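Abbfa_003403 (Acinetobacter baumannii, PDB 4ZXH) is a four-domain nonribosomal peptide synthetase, with condensation, adenylation, phosphopantetheine-bearing carrier and thioesterase domains that probably activate, couple and release a peptide product. Local coordinates at residues Q530-G535 / E578-L583; G555-P560 / G619-V624; V559-N564 / Q571-D576; T584-M589 / D600-G605; G636-H641 / D822-P827. One frame throughout, in Å; residues are numbered along the deposited sequence.

In the fold
All five contacts lie within the AMP-binding part of the chain, which in this family activates the amino acid. Strands 533-537, 557-560, 581-584 and 598-600 form a parallel sheet: contact 1 joins its two inner strands, and contact 4 closes the ends of 581-584 and 598-600. Contact 3, nested inside contact 1, packs helix 567-577 against strand 557-560. Contact 2, centred about 8 Å from contact 1, couples that edge strand to strand 621-627 of a three-stranded antiparallel sheet, where contact 5 pairs strands 635-640 and 822-823. Contacts 1 and 2 interleave along the chain, contact 4 nests inside contact 2, and contact 5 comes last. Contacts 4 and 5, centres about 28 Å apart, mark the extremes across both sheets.

Contact 1: Q530-G535 / E578-L583; sequences QGDRVG and EPKVIL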
# COMPACT_ATOMS: atom_id res chain seq x y z
N GLN A 530 -55.33 16.34 16.61
CA GLN A 530 -54.00 16.23 17.19
C GLN A 530 -53.52 14.77 17.26
O GLN A 530 -54.29 13.86 17.60
CB GLN A 530 -53.97 16.86 18.59
CG GLN A 530 -52.60 16.81 19.24
CD GLN A 530 -52.52 17.63 20.51
OE1 GLN A 530 -53.47 18.33 20.86
NE2 GLN A 530 -51.39 17.55 21.21
N GLY A 531 -52.26 14.55 16.89
CA GLY A 531 -51.69 13.22 16.92
C GLY A 531 -51.87 12.42 15.65
O GLY A 531 -51.32 11.32 15.53
N ASP A 532 -52.63 12.93 14.70
CA ASP A 532 -52.85 12.17 13.48
C ASP A 532 -51.59 12.20 12.62
O ASP A 532 -50.73 13.09 12.76
CB ASP A 532 -54.06 12.70 12.71
CG ASP A 532 -55.41 12.31 13.36
OD1 ASP A 532 -55.41 11.49 14.32
OD2 ASP A 532 -56.46 12.81 12.90
N ARG A 533 -51.47 11.20 11.75
CA ARG A 533 -50.35 11.13 10.84
C ARG A 533 -50.84 11.48 9.46
O ARG A 533 -51.80 10.88 8.98
CB ARG A 533 -49.73 9.74 10.86
CG ARG A 533 -48.99 9.45 12.14
CD ARG A 533 -48.59 7.99 12.23
NE ARG A 533 -49.72 7.12 11.89
CZ ARG A 533 -50.71 6.82 12.72
NH1 ARG A 533 -50.70 7.33 13.95
NH2 ARG A 533 -51.70 6.02 12.33
N VAL A 534 -50.20 12.47 8.84
CA VAL A 534 -50.64 12.99 7.55
C VAL A 534 -49.59 12.73 6.47
O VAL A 534 -48.47 13.26 6.55
CB VAL A 534 -50.93 14.49 7.62
CG1 VAL A 534 -51.11 15.07 6.23
CG2 VAL A 534 -52.14 14.73 8.49
N GLY A 535 -49.96 11.92 5.49
CA GLY A 535 -49.11 11.68 4.34
C GLY A 535 -48.90 12.96 3.57
O GLY A 535 -49.84 13.74 3.37
N GLU A 578 -49.91 3.86 8.28
CA GLU A 578 -51.36 3.94 8.47
C GLU A 578 -51.87 5.38 8.63
O GLU A 578 -52.54 5.68 9.60
CB GLU A 578 -51.77 3.12 9.69
CG GLU A 578 -51.38 1.65 9.55
CD GLU A 578 -51.58 0.84 10.83
OE1 GLU A 578 -51.66 1.44 11.92
OE2 GLU A 578 -51.66 -0.40 10.72
N PRO A 579 -51.56 6.25 7.65
CA PRO A 579 -51.89 7.68 7.79
C PRO A 579 -53.38 7.98 7.67
O PRO A 579 -54.12 7.27 6.97
CB PRO A 579 -51.11 8.33 6.65
CG PRO A 579 -51.02 7.26 5.61
CD PRO A 579 -51.06 5.93 6.30
N LYS A 580 -53.81 9.03 8.35
CA LYS A 580 -55.21 9.45 8.35
C LYS A 580 -55.62 9.90 6.97
O LYS A 580 -56.73 9.63 6.53
CB LYS A 580 -55.43 10.59 9.35
CG LYS A 580 -56.86 11.06 9.47
CD LYS A 580 -57.71 10.02 10.16
CE LYS A 580 -58.91 10.63 10.89
NZ LYS A 580 -58.53 11.13 12.25
N VAL A 581 -54.71 10.61 6.31
CA VAL A 581 -54.99 11.24 5.03
C VAL A 581 -53.67 11.41 4.30
O VAL A 581 -52.61 11.36 4.92
CB VAL A 581 -55.70 12.62 5.22
CG1 VAL A 581 -54.69 13.70 5.57
CG2 VAL A 581 -56.45 13.01 3.98
N ILE A 582 -53.73 11.58 2.98
CA ILE A 582 -52.54 11.94 2.18
C ILE A 582 -52.77 13.33 1.59
O ILE A 582 -53.71 13.52 0.80
CB ILE A 582 -52.27 10.93 1.05
CG1 ILE A 582 -51.84 9.57 1.61
CG2 ILE A 582 -51.22 11.47 0.09
CD1 ILE A 582 -51.91 8.45 0.59
N LEU A 583 -51.96 14.30 2.00
CA LEU A 583 -52.11 15.67 1.50
C LEU A 583 -51.21 15.80 0.29
O LEU A 583 -50.00 15.68 0.39
CB LEU A 583 -51.74 16.70 2.58
CG LEU A 583 -51.81 18.20 2.24
CD1 LEU A 583 -53.23 18.75 2.09
CD2 LEU A 583 -51.03 19.01 3.27
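Two groups grip Asp532 OD2: Lys580 NZ, in a salt bridge of 2.7 Å, and the backbone N of Thr529 in the loop just before. The ammonium meets OD2 from above the carboxylate plane, 43° out of it. It gets there because the lysine chain bends at chi2 (71°) and again at chi4 (-84°); NZ also makes a weak hydrogen bond to Gly527 O. Lys580 is held a second time through its backbone, whose N donates to Arg533 O at 2.8 Å, nearly along the C=O axis. At the start of the strand, Arg533 NH2 donates to Glu578 O at 2.9 Å, arriving above the carbonyl plane, while its NE takes Ala577 O. The guanidinium thus uses N-H groups on carbonyls at the end of helix 567-577, where the helix dipole would probably welcome a positive charge; the Glu578 carboxylate is near enough only for a general attraction. Farther along, the pairing becomes that of parallel strands: Gly535 N donates to Val581 O (2.8 Å) and Gly535 O accepts from Leu583 N (2.6 Å), so Gly535 spans the two residues flanking Ile582. Val534 CG1 lies alongside Val581 CG1 at 3.9 Å and also touches Leu583 CB. Ile551 of helix 543-553 packs on both Val534 and Leu583, covering that face. The two strands are the inner pair of a four-stranded parallel sheet, with strand 557-560 beyond 533-537 and strand 598-600 beyond 581-584.

Contact 2: G555-P560 / G619-V624; sequences GAAYVP and GDIAYV
With chi1 at 65° in Tyr558 and 56° in Tyr623, CG of each is held between its own backbone N and carbonyl carbon, and the two tyrosines rise side by side, pointing the same way. The ring planes are turned 47° from each other. Tyr623 CB makes a CH-pi contact, sitting over the middle of one face of the Tyr558 ring, 3.8 Å from its centroid. Tyr558 OH in turn reaches Tyr623 CD2 at 3.6 Å. At the backbone the two segments bridge once. Tyr558 N donates to Ala622 O at 3.3 Å, and Val624 N donates to Tyr558 O at 3.1 Å, so Tyr558 bonds on both sides of Tyr623, a single bridge between strands that run nearly the same way. Ala622 O is shared, since Trp552 NE1 also donates to it and Ala557 CA adds a C-H...O contact. Apolar side chains meet along the strands: Ala557 CB against Ile621 CG2 (3.9 Å), Val559 CG2 against Val624 CB (4.1 Å). At the entry, Gly555 is the C-prime residue of the Schellman motif that ends helix 543-553, and its CA comes close to Gly619 N. Ala622 and Tyr623 together face Ile639 as a classic beta bulge. The contact therefore joins an edge strand of the parallel sheet to strand 621-627 of the antiparallel one, with helix 543-553 packing on Tyr558 and helix 641-655 on Ala622 and Tyr623.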
# COMPACT_ATOMS: atom_id res chain seq x y z
N GLY A 555 -51.67 20.16 14.82
CA GLY A 555 -51.23 19.21 15.83
C GLY A 555 -50.84 17.85 15.28
O GLY A 555 -50.63 16.92 16.06
N ALA A 556 -50.73 17.73 13.95
CA ALA A 556 -50.42 16.43 13.35
C ALA A 556 -48.93 16.27 13.05
O ALA A 556 -48.14 17.20 13.20
CB ALA A 556 -51.23 16.23 12.08
N ALA A 557 -48.56 15.05 12.65
CA ALA A 557 -47.21 14.73 12.21
C ALA A 557 -47.30 14.36 10.75
O ALA A 557 -48.31 13.78 10.32
CB ALA A 557 -46.63 13.61 13.02
N TYR A 558 -46.28 14.69 9.95
CA TYR A 558 -46.35 14.32 8.55
C TYR A 558 -45.47 13.13 8.26
O TYR A 558 -44.48 12.87 8.94
CB TYR A 558 -46.00 15.50 7.64
CG TYR A 558 -44.58 15.98 7.75
CD1 TYR A 558 -44.23 16.94 8.69
CD2 TYR A 558 -43.60 15.50 6.90
CE1 TYR A 558 -42.93 17.39 8.79
CE2 TYR A 558 -42.30 15.95 6.98
CZ TYR A 558 -41.97 16.89 7.92
OH TYR A 558 -40.66 17.33 8.01
N VAL A 559 -45.87 12.38 7.24
CA VAL A 559 -45.09 11.27 6.71
C VAL A 559 -44.71 11.57 5.26
O VAL A 559 -45.58 11.60 4.39
CB VAL A 559 -45.88 9.98 6.78
CG1 VAL A 559 -45.03 8.81 6.33
CG2 VAL A 559 -46.41 9.79 8.19
N PRO A 560 -43.42 11.82 5.01
CA PRO A 560 -42.98 12.21 3.66
C PRO A 560 -43.20 11.12 2.61
O PRO A 560 -42.62 10.03 2.71
CB PRO A 560 -41.49 12.48 3.84
CG PRO A 560 -41.33 12.80 5.27
CD PRO A 560 -42.32 11.92 5.98
N GLY A 619 -48.34 19.41 18.02
CA GLY A 619 -48.57 18.20 18.81
C GLY A 619 -47.25 17.71 19.37
O GLY A 619 -46.24 18.43 19.31
N ASP A 620 -47.23 16.49 19.91
CA ASP A 620 -45.99 15.92 20.44
C ASP A 620 -45.03 15.43 19.34
O ASP A 620 -43.83 15.70 19.38
CB ASP A 620 -46.30 14.76 21.39
CG ASP A 620 -46.86 15.22 22.73
OD1 ASP A 620 -46.54 16.35 23.17
OD2 ASP A 620 -47.62 14.44 23.34
N ILE A 621 -45.57 14.71 18.36
CA ILE A 621 -44.78 14.12 17.29
C ILE A 621 -44.74 15.03 16.05
O ILE A 621 -45.79 15.50 15.59
CB ILE A 621 -45.34 12.73 16.88
CG1 ILE A 621 -45.49 11.83 18.10
CG2 ILE A 621 -44.44 12.05 15.89
CD1 ILE A 621 -44.18 11.49 18.76
N ALA A 622 -43.55 15.27 15.52
CA ALA A 622 -43.43 16.16 14.37
C ALA A 622 -43.47 15.41 13.03
O ALA A 622 -44.11 15.88 12.09
CB ALA A 622 -42.17 16.96 14.47
N TYR A 623 -42.79 14.28 12.94
CA TYR A 623 -42.88 13.50 11.72
C TYR A 623 -42.45 12.07 11.93
O TYR A 623 -41.86 11.72 12.95
CB TYR A 623 -42.04 14.14 10.61
CG TYR A 623 -40.58 14.36 10.93
CD1 TYR A 623 -39.68 13.29 10.94
CD2 TYR A 623 -40.08 15.64 11.15
CE1 TYR A 623 -38.33 13.49 11.21
CE2 TYR A 623 -38.72 15.84 11.42
CZ TYR A 623 -37.86 14.76 11.45
OH TYR A 623 -36.53 14.95 11.70
N VAL A 624 -42.77 11.24 10.95
CA VAL A 624 -42.31 9.86 10.90
C VAL A 624 -41.53 9.71 9.62
O VAL A 624 -42.11 9.66 8.54
CB VAL A 624 -43.47 8.85 10.93
CG1 VAL A 624 -42.93 7.44 11.04
CG2 VAL A 624 -44.40 9.16 12.08

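Contact 3: V559-N564 / Q571-D576; sequences VPLDPN and QNIIED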
# COMPACT_ATOMS: atom_id res chain seq x y z
N VAL A 559 -45.87 12.38 7.24
CA VAL A 559 -45.09 11.27 6.71
C VAL A 559 -44.71 11.57 5.26
O VAL A 559 -45.58 11.60 4.39
CB VAL A 559 -45.88 9.98 6.78
CG1 VAL A 559 -45.03 8.81 6.33
CG2 VAL A 559 -46.41 9.79 8.19
N PRO A 560 -43.42 11.82 5.01
CA PRO A 560 -42.98 12.21 3.66
C PRO A 560 -43.20 11.12 2.61
O PRO A 560 -42.62 10.03 2.71
CB PRO A 560 -41.49 12.48 3.84
CG PRO A 560 -41.33 12.80 5.27
CD PRO A 560 -42.32 11.92 5.98
N LEU A 561 -44.03 11.41 1.61
CA LEU A 561 -44.16 10.54 0.45
C LEU A 561 -43.71 11.29 -0.80
O LEU A 561 -44.52 11.89 -1.51
CB LEU A 561 -45.60 10.05 0.31
CG LEU A 561 -46.12 9.32 1.54
CD1 LEU A 561 -47.61 9.41 1.62
CD2 LEU A 561 -45.67 7.87 1.50
N ASP A 562 -42.40 11.30 -1.04
CA ASP A 562 -41.85 11.99 -2.19
C ASP A 562 -42.36 11.30 -3.45
O ASP A 562 -42.12 10.11 -3.64
CB ASP A 562 -40.32 11.99 -2.13
CG ASP A 562 -39.68 12.88 -3.18
OD1 ASP A 562 -40.28 13.12 -4.25
OD2 ASP A 562 -38.54 13.33 -2.92
N PRO A 563 -43.07 12.05 -4.30
CA PRO A 563 -43.76 11.49 -5.48
C PRO A 563 -42.82 11.02 -6.59
O PRO A 563 -43.28 10.37 -7.53
CB PRO A 563 -44.63 12.65 -5.97
CG PRO A 563 -43.95 13.87 -5.48
CD PRO A 563 -43.36 13.49 -4.14
N ASN A 564 -41.53 11.34 -6.50
CA ASN A 564 -40.58 10.85 -7.49
C ASN A 564 -40.02 9.48 -7.13
O ASN A 564 -39.46 8.80 -7.99
CB ASN A 564 -39.45 11.86 -7.70
CG ASN A 564 -39.98 13.23 -8.07
OD1 ASN A 564 -39.78 14.20 -7.34
ND2 ASN A 564 -40.61 13.33 -9.23
N GLN A 571 -45.92 2.77 -1.40
CA GLN A 571 -46.97 1.92 -0.85
C GLN A 571 -46.55 1.26 0.47
O GLN A 571 -47.32 1.29 1.44
CB GLN A 571 -47.39 0.88 -1.88
CG GLN A 571 -48.27 1.49 -2.95
CD GLN A 571 -48.59 0.55 -4.10
OE1 GLN A 571 -47.94 -0.50 -4.27
NE2 GLN A 571 -49.58 0.92 -4.91
N ASN A 572 -45.34 0.71 0.53
CA ASN A 572 -44.82 0.14 1.78
C ASN A 572 -44.85 1.13 2.95
O ASN A 572 -45.13 0.75 4.10
CB ASN A 572 -43.38 -0.38 1.60
CG ASN A 572 -43.32 -1.67 0.80
OD1 ASN A 572 -44.34 -2.34 0.58
ND2 ASN A 572 -42.11 -2.04 0.38
N ILE A 573 -44.55 2.40 2.67
CA ILE A 573 -44.65 3.42 3.69
C ILE A 573 -46.11 3.64 4.13
O ILE A 573 -46.40 3.70 5.33
CB ILE A 573 -44.05 4.75 3.21
CG1 ILE A 573 -42.58 4.55 2.84
CG2 ILE A 573 -44.18 5.84 4.28
CD1 ILE A 573 -41.85 5.86 2.52
N ILE A 574 -47.01 3.75 3.15
CA ILE A 574 -48.43 3.97 3.44
C ILE A 574 -48.92 2.92 4.41
O ILE A 574 -49.56 3.25 5.40
CB ILE A 574 -49.33 3.90 2.18
CG1 ILE A 574 -48.90 4.88 1.08
CG2 ILE A 574 -50.78 4.12 2.57
CD1 ILE A 574 -48.95 6.29 1.48
N GLU A 575 -48.59 1.66 4.11
CA GLU A 575 -49.11 0.51 4.83
C GLU A 575 -48.63 0.43 6.28
O GLU A 575 -49.39 0.07 7.19
CB GLU A 575 -48.74 -0.77 4.09
CG GLU A 575 -49.36 -2.02 4.71
CD GLU A 575 -49.21 -3.25 3.85
OE1 GLU A 575 -48.35 -3.25 2.94
OE2 GLU A 575 -49.97 -4.23 4.07
N ASP A 576 -47.36 0.76 6.49
CA ASP A 576 -46.76 0.73 7.82
C ASP A 576 -47.21 1.93 8.66
O ASP A 576 -47.48 1.80 9.86
CB ASP A 576 -45.23 0.68 7.70
CG ASP A 576 -44.52 0.63 9.05
OD1 ASP A 576 -44.46 -0.45 9.69
OD2 ASP A 576 -43.98 1.68 9.47
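Leu561 points its CB toward helix 567-577, and its branches end on Ile574 and, through CD2 alone, on Ile573. Leu561 CG lies 4.1 Å from Ile574 CD1. Leu561 CD1 meets the same Ile574 CD1 methyl at 3.4 Å, while CD2 of this leucine divides its contacts, touching Ile574 CD1 at 3.6 Å and Ile573 CG2 at 3.8 Å. The leucine and Ile574 cross at about a right angle, methyl to methyl, whereas Leu561 and Ile573 slide past each other in opposite directions. Ile574 reaches the leucine because chi1 and chi2 are both near -60° (-56° and -61°), which carries CD1 toward the strand although its CB does not point there. CG2 of Ile573 touches two side chains of the other segment: besides Leu561 CD2 it meets Val559 CG1 at 3.7 Å, the valine passing it in the opposite sense. All these groups are buried, and the contact is purely apolar. Beyond Leu561 the chain turns away from the helix, and Asp562 shapes that turn: its OD1 accepts from Asn564 N at 3.1 Å in an Asx turn, and its OD2 binds Thr668 OG1. Helix 567-577 connects parallel strand 557-560 to strand 581-584 as a beta-alpha-beta crossover, and packs against the end of edge strand 557-560, with Met537 of strand 533-537 and Leu570 of the helix also against Leu561. Tyr626 of strand 621-627 reaches both Val559 and Ile573, and its OH takes Asp576 OD2 near the C-terminal end of the helix.

Contact 4: T584-M589 / D600-G605; sequences TQTELM and DINQAG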
# COMPACT_ATOMS: atom_id res chain seq x y z
N THR A 584 -51.82 16.04 -0.86
CA THR A 584 -51.11 16.03 -2.13
C THR A 584 -51.58 17.21 -2.99
O THR A 584 -52.32 18.06 -2.51
CB THR A 584 -51.34 14.71 -2.86
OG1 THR A 584 -50.72 14.75 -4.15
CG2 THR A 584 -52.83 14.45 -3.02
N GLN A 585 -51.16 17.29 -4.24
CA GLN A 585 -51.61 18.41 -5.07
C GLN A 585 -52.44 17.90 -6.23
O GLN A 585 -52.43 16.71 -6.51
CB GLN A 585 -50.41 19.26 -5.56
CG GLN A 585 -49.31 18.50 -6.28
CD GLN A 585 -48.03 19.31 -6.40
OE1 GLN A 585 -47.39 19.65 -5.40
NE2 GLN A 585 -47.65 19.62 -7.64
N THR A 586 -53.15 18.82 -6.89
CA THR A 586 -54.14 18.48 -7.92
C THR A 586 -53.68 17.43 -8.93
O THR A 586 -54.34 16.40 -9.10
CB THR A 586 -54.54 19.73 -8.71
OG1 THR A 586 -54.84 20.79 -7.80
CG2 THR A 586 -55.75 19.44 -9.60
N GLU A 587 -52.55 17.69 -9.59
CA GLU A 587 -52.00 16.80 -10.62
C GLU A 587 -51.82 15.33 -10.19
O GLU A 587 -51.82 14.44 -11.04
CB GLU A 587 -50.64 17.32 -11.10
CG GLU A 587 -50.62 18.75 -11.63
CD GLU A 587 -50.47 19.81 -10.54
OE1 GLU A 587 -50.87 19.56 -9.38
OE2 GLU A 587 -49.92 20.89 -10.85
N LEU A 588 -51.67 15.10 -8.89
CA LEU A 588 -51.24 13.78 -8.40
C LEU A 588 -52.34 12.95 -7.74
O LEU A 588 -52.07 11.86 -7.23
CB LEU A 588 -50.08 13.97 -7.41
CG LEU A 588 -48.94 14.84 -7.93
CD1 LEU A 588 -47.96 15.25 -6.82
CD2 LEU A 588 -48.19 14.13 -9.06
N MET A 589 -53.58 13.45 -7.76
CA MET A 589 -54.67 12.88 -6.96
C MET A 589 -54.98 11.41 -7.29
O MET A 589 -55.41 10.65 -6.43
CB MET A 589 -55.95 13.72 -7.11
CG MET A 589 -55.90 15.06 -6.38
SD MET A 589 -55.98 14.92 -4.57
CE MET A 589 -57.75 14.73 -4.34
N ASP A 600 -56.60 17.58 -1.61
CA ASP A 600 -55.90 18.49 -2.50
C ASP A 600 -55.58 19.80 -1.79
O ASP A 600 -56.48 20.56 -1.43
CB ASP A 600 -56.74 18.75 -3.75
CG ASP A 600 -56.06 19.67 -4.75
OD1 ASP A 600 -54.89 20.05 -4.51
OD2 ASP A 600 -56.71 20.02 -5.78
N ILE A 601 -54.29 20.06 -1.60
CA ILE A 601 -53.83 21.25 -0.89
C ILE A 601 -54.20 22.56 -1.60
O ILE A 601 -54.25 23.62 -0.97
CB ILE A 601 -52.30 21.21 -0.68
CG1 ILE A 601 -51.88 22.17 0.43
CG2 ILE A 601 -51.57 21.56 -1.96
CD1 ILE A 601 -50.39 22.15 0.68
N ASN A 602 -54.47 22.50 -2.90
CA ASN A 602 -54.87 23.70 -3.62
C ASN A 602 -56.28 24.13 -3.25
O ASN A 602 -56.66 25.28 -3.47
CB ASN A 602 -54.77 23.47 -5.13
CG ASN A 602 -53.34 23.23 -5.60
OD1 ASN A 602 -52.41 23.92 -5.19
ND2 ASN A 602 -53.17 22.22 -6.47
N GLN A 603 -57.05 23.20 -2.69
CA GLN A 603 -58.44 23.45 -2.31
C GLN A 603 -58.52 24.11 -0.96
O GLN A 603 -59.56 24.61 -0.55
CB GLN A 603 -59.25 22.16 -2.28
CG GLN A 603 -59.54 21.61 -3.65
CD GLN A 603 -59.87 22.71 -4.63
OE1 GLN A 603 -59.03 23.08 -5.45
NE2 GLN A 603 -61.08 23.26 -4.52
N ALA A 604 -57.40 24.08 -0.25
CA ALA A 604 -57.31 24.74 1.04
C ALA A 604 -57.50 26.23 0.85
O ALA A 604 -56.85 26.84 0.01
CB ALA A 604 -55.97 24.46 1.71
N GLY A 605 -58.41 26.82 1.61
CA GLY A 605 -58.59 28.26 1.54
C GLY A 605 -57.31 29.00 1.91
O GLY A 605 -56.23 28.41 2.12
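Thr586 lies across the ends of Asp600 and Asn602, its OG1 serving both. Thr586 OG1 donates to Asp600 OD2 at 2.9 Å, on the syn side of the carboxylate, and accepts from Asn602 ND2 at 2.6 Å, in the plane of that amide. The chi1 of -48° sets OG1 anti to the carbonyl carbon, which points it at this pair. Asp600 is also used from within its own segment: OD1 accepts from Asn602 N at 3.0 Å in an Asx turn, the N-H coming from above the carboxylate plane. That turn places Asn602 where its amide meets the threonine. Along the backbone, Ile601 N donates to Thr584 O at 3.0 Å with an almost straight N-H...O of 174°, the last rung of the parallel pairing of Thr584 with Asp600. Met589 SD lies 4.0 Å from Asp600 CB, the methionine crossing the aspartate at about a right angle. The contact closes the C-terminal ends of strands 581-584 and 598-600, the latter an outermost strand of the parallel sheet; helix 509-525 packs on Ile601 through Ile519, and helix 543-553 on Ile601 and Asn602 through Leu543.

Contact 5: G636-H641 / D822-P827; sequences GVRIGH and DYWQRP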
# COMPACT_ATOMS: atom_id res chain seq x y z
N GLY A 636 -40.08 3.53 10.50
CA GLY A 636 -40.46 4.92 10.60
C GLY A 636 -39.92 5.51 11.88
O GLY A 636 -40.28 5.06 12.96
N VAL A 637 -39.07 6.51 11.75
CA VAL A 637 -38.47 7.13 12.92
C VAL A 637 -39.33 8.29 13.36
O VAL A 637 -39.47 9.27 12.63
CB VAL A 637 -37.03 7.61 12.63
CG1 VAL A 637 -36.43 8.32 13.86
CG2 VAL A 637 -36.15 6.45 12.19
N ARG A 638 -39.93 8.18 14.53
CA ARG A 638 -40.82 9.23 15.03
C ARG A 638 -40.02 10.26 15.81
O ARG A 638 -39.43 9.96 16.84
CB ARG A 638 -41.92 8.66 15.92
CG ARG A 638 -42.99 7.89 15.16
CD ARG A 638 -43.80 7.07 16.13
NE ARG A 638 -44.81 7.83 16.84
CZ ARG A 638 -45.27 7.52 18.05
NH1 ARG A 638 -44.77 6.48 18.71
NH2 ARG A 638 -46.21 8.27 18.61
N ILE A 639 -40.04 11.48 15.31
CA ILE A 639 -39.26 12.56 15.91
C ILE A 639 -40.22 13.53 16.57
O ILE A 639 -41.25 13.90 15.97
CB ILE A 639 -38.39 13.27 14.85
CG1 ILE A 639 -37.39 12.28 14.26
CG2 ILE A 639 -37.63 14.44 15.46
CD1 ILE A 639 -36.40 11.74 15.30
N GLY A 640 -39.89 13.91 17.81
CA GLY A 640 -40.69 14.83 18.60
C GLY A 640 -40.23 16.26 18.39
O GLY A 640 -39.15 16.51 17.87
N HIS A 641 -41.06 17.21 18.79
CA HIS A 641 -40.71 18.60 18.53
C HIS A 641 -39.60 19.13 19.44
O HIS A 641 -38.83 19.98 19.01
CB HIS A 641 -41.95 19.48 18.63
CG HIS A 641 -42.69 19.61 17.34
ND1 HIS A 641 -43.99 19.17 17.17
CD2 HIS A 641 -42.31 20.13 16.14
CE1 HIS A 641 -44.37 19.41 15.92
NE2 HIS A 641 -43.37 19.99 15.28
N ASP A 822 -39.48 6.82 19.20
CA ASP A 822 -39.37 5.39 18.92
C ASP A 822 -39.38 5.10 17.42
O ASP A 822 -39.44 6.01 16.59
CB ASP A 822 -40.50 4.64 19.61
CG ASP A 822 -41.86 5.16 19.24
OD1 ASP A 822 -42.03 5.63 18.10
OD2 ASP A 822 -42.77 5.14 20.10
N TYR A 823 -39.31 3.81 17.08
CA TYR A 823 -39.66 3.32 15.76
C TYR A 823 -41.17 3.05 15.73
O TYR A 823 -41.70 2.36 16.62
CB TYR A 823 -38.89 2.05 15.41
CG TYR A 823 -37.41 2.24 15.13
CD1 TYR A 823 -36.97 3.05 14.09
CD2 TYR A 823 -36.44 1.58 15.88
CE1 TYR A 823 -35.62 3.22 13.82
CE2 TYR A 823 -35.08 1.73 15.61
CZ TYR A 823 -34.68 2.56 14.58
OH TYR A 823 -33.34 2.72 14.30
N TRP A 824 -41.86 3.57 14.72
CA TRP A 824 -43.31 3.49 14.70
C TRP A 824 -43.84 2.04 14.72
O TRP A 824 -43.62 1.25 13.78
CB TRP A 824 -43.86 4.26 13.50
CG TRP A 824 -45.30 3.99 13.23
CD1 TRP A 824 -45.83 3.35 12.15
CD2 TRP A 824 -46.41 4.32 14.08
NE1 TRP A 824 -47.20 3.27 12.26
CE2 TRP A 824 -47.58 3.86 13.43
CE3 TRP A 824 -46.52 4.97 15.31
CZ2 TRP A 824 -48.85 4.04 13.99
CZ3 TRP A 824 -47.79 5.13 15.87
CH2 TRP A 824 -48.94 4.67 15.20
N GLN A 825 -44.53 1.72 15.82
CA GLN A 825 -45.10 0.39 16.10
C GLN A 825 -44.13 -0.77 15.90
O GLN A 825 -44.47 -1.84 15.39
CB GLN A 825 -46.36 0.20 15.26
CG GLN A 825 -47.41 1.16 15.76
CD GLN A 825 -48.79 0.95 15.21
OE1 GLN A 825 -48.98 0.66 14.02
NE2 GLN A 825 -49.78 1.09 16.08
N ARG A 826 -42.90 -0.53 16.36
CA ARG A 826 -41.88 -1.55 16.45
C ARG A 826 -41.23 -1.49 17.83
O ARG A 826 -40.05 -1.18 17.93
CB ARG A 826 -40.84 -1.37 15.36
CG ARG A 826 -41.36 -1.62 13.95
CD ARG A 826 -40.19 -1.79 12.97
NE ARG A 826 -40.61 -1.60 11.59
CZ ARG A 826 -41.26 -2.52 10.87
NH1 ARG A 826 -41.57 -3.69 11.41
NH2 ARG A 826 -41.60 -2.26 9.60
N PRO A 827 -41.99 -1.81 18.89
CA PRO A 827 -41.48 -1.61 20.25
C PRO A 827 -40.27 -2.47 20.62
O PRO A 827 -39.48 -2.02 21.45
CB PRO A 827 -42.69 -1.98 21.14
CG PRO A 827 -43.46 -2.96 20.31
CD PRO A 827 -43.30 -2.48 18.88
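The Arg638 guanidinium has Trp824 CZ3 over one face and Asp822 OD2 at its edge. Its plane stands 75° to the indole, so the tryptophan turns an edge toward it: CE3 of Trp824 meets Arg638 CD at 3.5 Å, close to the ring plane. One indole face is covered by Gln825 CG of the next residue. Arg638 NH1 forms the salt bridge to Asp822 OD2 at 2.8 Å and a weak hydrogen bond to OD1, the carboxylate and guanidinium planes being 32° apart. Asp822 has CG between its backbone N and carbonyl carbon (chi1 55°), bringing both oxygens to that nitrogen. Backbone bonds run beside them: Arg638 N donates to Asp822 O at 3.0 Å, and Trp824 N donates to Gly636 O at 2.8 Å. Tyr823 has Gly636 O at its ring edge, and its CE1 touches Val637 CG2 at 3.7 Å; its OH is bound by Glu767. From Tyr823 to Arg826 the chain makes a type II turn, leading to helix 827-833 with Arg826 at its N-cap. The short, weakly bonded strand 822-823 pairs antiparallel with strand 635-640, which has 621-627 on its other side, and Trp824 NE1 makes a hydrogen bond to Asp576 O at the end of helix 567-577.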